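Local structure of ACP (Streptomyces sp. MSC090213JE08, 6KXF) at residues R13-E18 with S49-E54. The protein probably serves as the acyl carrier protein of a highly reducing type II polyketide synthase, carrying the growing ishigamide chain on a phosphopantetheine arm to its partner enzymes. Residues are numbered along the deposited sequence; the frame is centred on the assembly and turned at random.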
ATOM      1  N   ARG C  13     -33.390  -5.769 -17.265  1.00 96.30           N
ATOM      2  CA  ARG C  13     -33.384  -7.034 -16.492  1.00 86.74           C
ATOM      3  C   ARG C  13     -31.994  -7.684 -16.562  1.00 81.71           C
ATOM      4  O   ARG C  13     -31.412  -8.068 -15.543  1.00 79.18           O
ATOM      5  CB  ARG C  13     -34.423  -8.015 -17.049  1.00 95.02           C
ATOM      6  CG  ARG C  13     -35.746  -8.083 -16.293  1.00 99.65           C
ATOM      7  CD  ARG C  13     -36.570  -9.346 -16.580  1.00 96.94           C
ATOM      8  NE  ARG C  13     -35.770 -10.578 -16.629  1.00 97.10           N
ATOM      9  CZ  ARG C  13     -35.707 -11.518 -15.674  1.00100.60           C
ATOM     10  NH1 ARG C  13     -36.634 -11.576 -14.730  1.00104.79           N
ATOM     11  NH2 ARG C  13     -34.713 -12.399 -15.667  1.00 76.07           N
ATOM     12  N   GLU C  14     -31.469  -7.800 -17.785  1.00 81.94           N
ATOM     13  CA  GLU C  14     -30.218  -8.534 -18.074  1.00 95.46           C
ATOM     14  C   GLU C  14     -29.010  -7.806 -17.451  1.00101.55           C
ATOM     15  O   GLU C  14     -28.061  -8.444 -16.942  1.00 79.30           O
ATOM     16  CB  GLU C  14     -30.076  -8.698 -19.590  1.00 98.94           C
ATOM     17  CG  GLU C  14     -28.987  -9.664 -20.024  1.00 96.24           C
ATOM     18  CD  GLU C  14     -28.745  -9.671 -21.524  1.00103.32           C
ATOM     19  OE1 GLU C  14     -29.006  -8.634 -22.181  1.00100.80           O
ATOM     20  OE2 GLU C  14     -28.304 -10.713 -22.041  1.00107.23           O
ATOM     21  N   ILE C  15     -29.042  -6.467 -17.504  1.00109.96           N
ATOM     22  CA  ILE C  15     -28.012  -5.620 -16.899  1.00102.98           C
ATOM     23  C   ILE C  15     -28.048  -5.831 -15.377  1.00 92.25           C
ATOM     24  O   ILE C  15     -27.027  -6.251 -14.803  1.00 89.08           O
ATOM     25  CB  ILE C  15     -28.182  -4.137 -17.306  1.00108.88           C
ATOM     26  CG1 ILE C  15     -27.726  -3.892 -18.750  1.00107.61           C
ATOM     27  CG2 ILE C  15     -27.456  -3.216 -16.335  1.00103.16           C
ATOM     28  CD1 ILE C  15     -28.244  -2.604 -19.363  1.00103.93           C
ATOM     29  N   ILE C  16     -29.215  -5.563 -14.761  1.00 75.78           N
ATOM     30  CA  ILE C  16     -29.446  -5.752 -13.312  1.00 73.75           C
ATOM     31  C   ILE C  16     -28.903  -7.121 -12.865  1.00 89.66           C
ATOM     32  O   ILE C  16     -27.952  -7.199 -12.048  1.00 74.54           O
ATOM     33  CB  ILE C  16     -30.938  -5.623 -12.964  1.00 66.00           C
ATOM     34  CG1 ILE C  16     -31.440  -4.192 -13.142  1.00 65.92           C
ATOM     35  CG2 ILE C  16     -31.207  -6.157 -11.561  1.00 68.74           C
ATOM     36  CD1 ILE C  16     -32.779  -3.915 -12.482  1.00 70.97           C
ATOM     37  N   ALA C  17     -29.511  -8.187 -13.411  1.00 89.56           N
ATOM     38  CA  ALA C  17     -29.234  -9.559 -13.031  1.00 90.34           C
ATOM     39  C   ALA C  17     -27.719  -9.790 -12.988  1.00 89.72           C
ATOM     40  O   ALA C  17     -27.216 -10.338 -12.013  1.00106.25           O
ATOM     41  CB  ALA C  17     -29.926 -10.520 -13.976  1.00 91.05           C
ATOM     42  N   GLU C  18     -26.995  -9.338 -14.019  1.00 84.33           N
ATOM     43  CA  GLU C  18     -25.546  -9.567 -14.113  1.00 90.22           C
ATOM     44  C   GLU C  18     -24.796  -8.819 -12.993  1.00 95.71           C
ATOM     45  O   GLU C  18     -23.700  -9.239 -12.611  1.00 91.63           O
ATOM     46  CB  GLU C  18     -25.019  -9.145 -15.487  1.00 94.13           C
ATOM     47  CG  GLU C  18     -23.612  -9.652 -15.793  1.00 94.01           C
ATOM     48  CD  GLU C  18     -22.729  -8.686 -16.578  1.00 98.84           C
ATOM     49  OE1 GLU C  18     -23.065  -8.393 -17.750  1.00 83.63           O
ATOM     50  OE2 GLU C  18     -21.701  -8.221 -16.015  1.00102.71           O
ATOM     51  N   SER C  49     -24.253   2.242 -12.889  1.00 58.65           N
ATOM     52  CA  SER C  49     -23.086   2.439 -13.787  1.00 62.82           C
ATOM     53  C   SER C  49     -23.308   1.739 -15.134  1.00 60.95           C
ATOM     54  O   SER C  49     -22.920   2.284 -16.184  1.00 55.24           O
ATOM     55  CB  SER C  49     -21.779   1.974 -13.181  1.00 60.46           C
ATOM     56  OG  SER C  49     -20.690   2.206 -14.101  1.00 69.15           O
ATOM     57  N   ALA C  50     -23.850   0.515 -15.085  1.00 61.56           N
ATOM     58  CA  ALA C  50     -24.144  -0.296 -16.306  1.00 64.52           C
ATOM     59  C   ALA C  50     -25.238   0.380 -17.161  1.00 57.25           C
ATOM     60  O   ALA C  50     -25.062   0.560 -18.355  1.00 63.67           O
ATOM     61  CB  ALA C  50     -24.523  -1.715 -15.923  1.00 58.60           C
ATOM     62  N   LEU C  51     -26.339   0.808 -16.536  1.00 58.01           N
ATOM     63  CA  LEU C  51     -27.397   1.520 -17.263  1.00 63.12           C
ATOM     64  C   LEU C  51     -26.824   2.759 -17.974  1.00 67.53           C
ATOM     65  O   LEU C  51     -27.080   2.951 -19.163  1.00 72.35           O
ATOM     66  CB  LEU C  51     -28.517   1.909 -16.297  1.00 61.56           C
ATOM     67  CG  LEU C  51     -29.166   0.751 -15.540  1.00 71.20           C
ATOM     68  CD1 LEU C  51     -30.211   1.260 -14.558  1.00 72.20           C
ATOM     69  CD2 LEU C  51     -29.777  -0.257 -16.506  1.00 77.31           C
ATOM     70  N   GLU C  52     -26.055   3.591 -17.249  1.00 62.33           N
ATOM     71  CA  GLU C  52     -25.477   4.815 -17.794  1.00 56.58           C
ATOM     72  C   GLU C  52     -24.711   4.504 -19.086  1.00 59.91           C
ATOM     73  O   GLU C  52     -24.837   5.199 -20.091  1.00 58.54           O
ATOM     74  CB  GLU C  52     -24.512   5.461 -16.790  1.00 61.69           C
ATOM     75  CG  GLU C  52     -25.153   6.355 -15.736  1.00 64.34           C
ATOM     76  CD  GLU C  52     -24.155   7.207 -14.941  1.00 69.33           C
ATOM     77  OE1 GLU C  52     -23.012   6.760 -14.732  1.00 63.17           O
ATOM     78  OE2 GLU C  52     -24.508   8.329 -14.550  1.00 64.15           O
ATOM     79  N   MET C  53     -23.880   3.458 -19.036  1.00 60.74           N
ATOM     80  CA  MET C  53     -23.040   3.089 -20.160  1.00 67.92           C
ATOM     81  C   MET C  53     -23.893   2.567 -21.324  1.00 75.84           C
ATOM     82  O   MET C  53     -23.628   2.926 -22.474  1.00 75.68           O
ATOM     83  CB  MET C  53     -22.032   2.014 -19.761  1.00 68.64           C
ATOM     84  CG  MET C  53     -20.763   2.077 -20.575  1.00 75.74           C
ATOM     85  SD  MET C  53     -19.514   0.950 -19.938  1.00 92.43           S
ATOM     86  CE  MET C  53     -19.651   1.199 -18.161  1.00 85.61           C
ATOM     87  N   GLU C  54     -24.895   1.731 -21.011  1.00 68.94           N
ATOM     88  CA  GLU C  54     -25.775   1.116 -22.006  1.00 76.98           C
ATOM     89  C   GLU C  54     -26.368   2.197 -22.914  1.00 73.69           C
ATOM     90  O   GLU C  54     -26.340   2.070 -24.134  1.00 79.63           O
ATOM     91  CB  GLU C  54     -26.909   0.339 -21.331  1.00 86.54           C
ATOM     92  CG  GLU C  54     -27.751  -0.507 -22.285  1.00 86.04           C
ATOM     93  CD  GLU C  54     -27.051  -1.700 -22.920  1.00 88.90           C
ATOM     94  OE1 GLU C  54     -27.638  -2.304 -23.832  1.00 97.09           O
ATOM     95  OE2 GLU C  54     -25.923  -2.026 -22.508  1.00 85.60           O
TER
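I15 and A50 mark the closest backbone approach, their CA atoms 6.6 Å apart, where the two short helical segments run roughly antiparallel at 144° with axes separated by 9.9 Å at the nearest point. One side chain from 13-18 meets three from 49-54: I15 reaches A50, L51 and E54, residues one turn apart or adjacent on the facing helix. Its two branches divide the work. CG2, set anti to the backbone N, presses on the A50 methyl, with I15 CG2 to A50 CB at 3.3 Å, closer than usual van der Waals contact. It also meets an L51 methyl, with I15 CG2 to L51 CD2 at 3.8 Å. The other branch ends in CD1, which lies against the aliphatic part of E54, I15 CD1 to E54 CG being 3.6 Å. E54 has CG anti to its backbone N (chi1 -171°), which puts that methylene against the I15 methyl. The bend at chi2 (68°) then turns the carboxylate, whose OE2 forms a salt bridge with R11, one turn before I15 on helix 8-20. No hydrogen bond joins the two segments, so their direct contact rests on apolar packing around buried I15, and the R11 bridge adds a charged link between the helices. The arrangement joins helix 8-20 to helix 41-55 within the helical bundle of the carrier-protein fold; the latter helix begins at S41, which belongs with L42 and I45 to the pocket of the acyl-phosphopantetheine ligand. Helix 72-81 adds a third wall, with T73 touching I16 and T77 touching L51, while I59 of the loop after helix 41-55 also packs on L51.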